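Local structure of AAEL008620-PA odorant-binding protein (Aedes aegypti, 5V13) at residues Glu60-Val65 / Val125-Ala130. The protein binds juvenile hormone III specifically in mosquito hemolymph, as a secreted member of the odorant-binding protein family. Residues are numbered along the deposited sequence; the frame is centred on the assembly and turned at random.
Sequences ESQCYV and VFNKYA. With JH3 (methyl (2E,6E)-9-[(2R)-3,3-dimethyloxiran-2-yl]-3,7-dimethylnona-2,6-dienoate), chain E.
A chi1 of 178° swings the Phe126 ring away from its own backbone N and toward segment 60-65, where it meets Gln62, whose CG lies anti to its carbonyl carbon and whose extended chain passes across the ring. The glutamine methylene CG sits over one face of the Phe126 ring, 3.9 Å from the ring centroid, a CH-pi contact displaced toward the rim, near Phe126 CG. The two side chains run nearly perpendicular to each other, and the Gln62 amide is tilted well away from the ring plane. Val65 continues the seam with its two methyls divided between two aromatic rings. Its CG2 comes to the edge of Phe126, 3.8 Å from Phe126 CD2, while Val65 CG1 lies at the same 3.8 Å from CD2 of Tyr129. No hydrogen bond joins the segments; between them the contact is van der Waals and CH-pi packing, largely buried, with 276 Å² covered between them.

The pocket lies just beyond this seam. From the far end of its ring Tyr129 OH donates a hydrogen bond of 2.7 Å to JH3 O3, the epoxide oxygen of the hormone. Tyr64, on the other helix, brings its ring edge to the hormone's chain, with Tyr64 OH 3.5 Å from JH3 C4; that hydroxyl is hydrogen-bonded to Tyr33 O, and the ring stacks on Trp50. Each helix thus contributes one tyrosine of this contact to the hormone pocket.

The two segments cross at 74° with their axes 9.2 Å apart, Gln62 and Phe126 having the nearest CA atoms. The Cys63-Cys122 disulfide ties helix 59-71 to the start of helix 122-135, helix 26-38 packs against Tyr64, and Phe82 of strand 81-82 meets Val125, Lys128 and the Tyr129 ring.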
loop_
_atom_site.group_PDB
_atom_site.type_symbol
_atom_site.label_atom_id
_atom_site.label_comp_id
_atom_site.label_asym_id
_atom_site.label_seq_id
_atom_site.Cartn_x
_atom_site.Cartn_y
_atom_site.Cartn_z
ATOM N N GLU B 60 20.716 -21.691 -22.829
ATOM C CA GLU B 60 19.941 -20.487 -22.558
ATOM C C GLU B 60 19.388 -20.488 -21.133
ATOM O O GLU B 60 19.351 -19.440 -20.485
ATOM C CB GLU B 60 18.815 -20.339 -23.582
ATOM C CG GLU B 60 19.263 -19.698 -24.897
ATOM C CD GLU B 60 19.738 -18.255 -24.717
ATOM O OE1 GLU B 60 20.901 -18.044 -24.305
ATOM O OE2 GLU B 60 18.943 -17.326 -24.976
ATOM N N SER B 61 18.974 -21.654 -20.624
ATOM C CA SER B 61 18.501 -21.728 -19.241
ATOM C C SER B 61 19.638 -21.521 -18.243
ATOM O O SER B 61 19.445 -20.900 -17.191
ATOM C CB SER B 61 17.832 -23.077 -18.976
ATOM O OG SER B 61 16.780 -23.332 -19.885
ATOM N N GLN B 62 20.809 -22.096 -18.523
ATOM C CA GLN B 62 21.963 -21.865 -17.664
ATOM C C GLN B 62 22.320 -20.391 -17.635
ATOM O O GLN B 62 22.609 -19.837 -16.569
ATOM C CB GLN B 62 23.160 -22.701 -18.129
ATOM C CG GLN B 62 22.920 -24.201 -18.070
ATOM C CD GLN B 62 24.050 -25.009 -18.686
ATOM O OE1 GLN B 62 24.664 -24.586 -19.660
ATOM N NE2 GLN B 62 24.324 -26.176 -18.122
ATOM N N CYS B 63 22.266 -19.722 -18.792
ATOM C CA CYS B 63 22.591 -18.301 -18.781
ATOM C C CYS B 63 21.530 -17.481 -18.060
ATOM O O CYS B 63 21.862 -16.454 -17.461
ATOM C CB CYS B 63 22.789 -17.775 -20.194
ATOM S SG CYS B 63 24.288 -18.471 -20.951
ATOM N N TYR B 64 20.261 -17.903 -18.109
ATOM C CA TYR B 64 19.234 -17.180 -17.357
ATOM C C TYR B 64 19.492 -17.262 -15.857
ATOM O O TYR B 64 19.364 -16.261 -15.134
ATOM C CB TYR B 64 17.843 -17.729 -17.680
ATOM C CG TYR B 64 16.735 -16.935 -17.015
ATOM C CD1 TYR B 64 16.366 -15.690 -17.507
ATOM C CD2 TYR B 64 16.081 -17.415 -15.871
ATOM C CE1 TYR B 64 15.350 -14.939 -16.884
ATOM C CE2 TYR B 64 15.068 -16.681 -15.253
ATOM C CZ TYR B 64 14.711 -15.444 -15.763
ATOM O OH TYR B 64 13.711 -14.698 -15.161
ATOM N N VAL B 65 19.839 -18.449 -15.365
ATOM C CA VAL B 65 20.146 -18.595 -13.942
ATOM C C VAL B 65 21.351 -17.737 -13.554
ATOM O O VAL B 65 21.346 -17.073 -12.507
ATOM C CB VAL B 65 20.359 -20.078 -13.591
ATOM C CG1 VAL B 65 20.752 -20.222 -12.113
ATOM C CG2 VAL B 65 19.081 -20.873 -13.884
ATOM N N VAL B 125 28.318 -21.817 -13.413
ATOM C CA VAL B 125 27.479 -21.217 -12.375
ATOM C C VAL B 125 26.219 -22.058 -12.155
ATOM O O VAL B 125 25.858 -22.376 -11.019
ATOM C CB VAL B 125 27.148 -19.756 -12.739
ATOM C CG1 VAL B 125 26.164 -19.154 -11.761
ATOM C CG2 VAL B 125 28.421 -18.905 -12.808
ATOM N N PHE B 126 25.547 -22.452 -13.246
ATOM C CA PHE B 126 24.352 -23.291 -13.139
ATOM C C PHE B 126 24.669 -24.613 -12.444
ATOM O O PHE B 126 23.956 -25.031 -11.530
ATOM C CB PHE B 126 23.768 -23.527 -14.541
ATOM C CG PHE B 126 22.562 -24.407 -14.579
ATOM C CD1 PHE B 126 22.687 -25.787 -14.706
ATOM C CD2 PHE B 126 21.284 -23.850 -14.560
ATOM C CE1 PHE B 126 21.559 -26.597 -14.768
ATOM C CE2 PHE B 126 20.151 -24.652 -14.619
ATOM C CZ PHE B 126 20.285 -26.022 -14.728
ATOM N N ASN B 127 25.745 -25.289 -12.857
ATOM C CA ASN B 127 26.067 -26.580 -12.252
ATOM C C ASN B 127 26.393 -26.455 -10.768
ATOM O O ASN B 127 26.057 -27.344 -9.975
ATOM C CB ASN B 127 27.222 -27.224 -13.002
ATOM C CG ASN B 127 26.783 -27.759 -14.329
ATOM O OD1 ASN B 127 25.580 -27.886 -14.583
ATOM N ND2 ASN B 127 27.735 -28.077 -15.187
ATOM N N LYS B 128 27.048 -25.361 -10.373
ATOM C CA LYS B 128 27.374 -25.183 -8.962
ATOM C C LYS B 128 26.114 -24.955 -8.132
ATOM O O LYS B 128 26.022 -25.428 -6.995
ATOM C CB LYS B 128 28.372 -24.026 -8.812
ATOM C CG LYS B 128 28.700 -23.624 -7.365
ATOM C CD LYS B 128 29.134 -24.838 -6.524
ATOM C CE LYS B 128 30.635 -24.888 -6.312
ATOM N NZ LYS B 128 31.035 -26.021 -5.418
ATOM N N TYR B 129 25.114 -24.291 -8.705
ATOM C CA TYR B 129 23.860 -24.017 -8.007
ATOM C C TYR B 129 22.961 -25.250 -7.888
ATOM O O TYR B 129 22.054 -25.268 -7.043
ATOM C CB TYR B 129 23.142 -22.907 -8.769
ATOM C CG TYR B 129 21.956 -22.235 -8.102
ATOM C CD1 TYR B 129 22.042 -21.725 -6.810
ATOM C CD2 TYR B 129 20.781 -22.034 -8.808
ATOM C CE1 TYR B 129 20.948 -21.071 -6.220
ATOM C CE2 TYR B 129 19.703 -21.399 -8.239
ATOM C CZ TYR B 129 19.790 -20.919 -6.949
ATOM O OH TYR B 129 18.714 -20.265 -6.399
ATOM N N ALA B 130 23.185 -26.276 -8.715
ATOM C CA ALA B 130 22.137 -27.259 -9.003
ATOM C C ALA B 130 21.687 -28.018 -7.757
ATOM O O ALA B 130 20.481 -28.158 -7.516
ATOM C CB ALA B 130 22.620 -28.228 -10.086
HETATM C C1 JH3 E . 9.090 -14.161 -13.661
HETATM O O2 JH3 E . 8.135 -14.300 -12.917
HETATM O O1 JH3 E . 9.022 -13.127 -14.661
HETATM C CM JH3 E . 7.882 -12.266 -14.679
HETATM C C2 JH3 E . 10.324 -14.966 -13.594
HETATM C C3 JH3 E . 10.586 -15.980 -12.766
HETATM C "C3'" JH3 E . 9.624 -16.494 -11.731
HETATM C C4 JH3 E . 11.949 -16.618 -12.895
HETATM C C5 JH3 E . 12.517 -16.869 -11.501
HETATM C C6 JH3 E . 14.013 -17.067 -11.599
HETATM C C7 JH3 E . 14.587 -18.277 -11.660
HETATM C "C7'" JH3 E . 13.752 -19.530 -11.677
HETATM C C8 JH3 E . 16.104 -18.352 -11.746
HETATM C C9 JH3 E . 16.723 -19.051 -10.523
HETATM C CA JH3 E . 16.217 -18.480 -9.201
HETATM O O3 JH3 E . 16.913 -19.006 -8.049
HETATM C CB JH3 E . 17.236 -17.662 -8.409
HETATM C "CB'" JH3 E . 16.587 -16.539 -7.592
HETATM C CC JH3 E . 18.658 -17.505 -8.925
#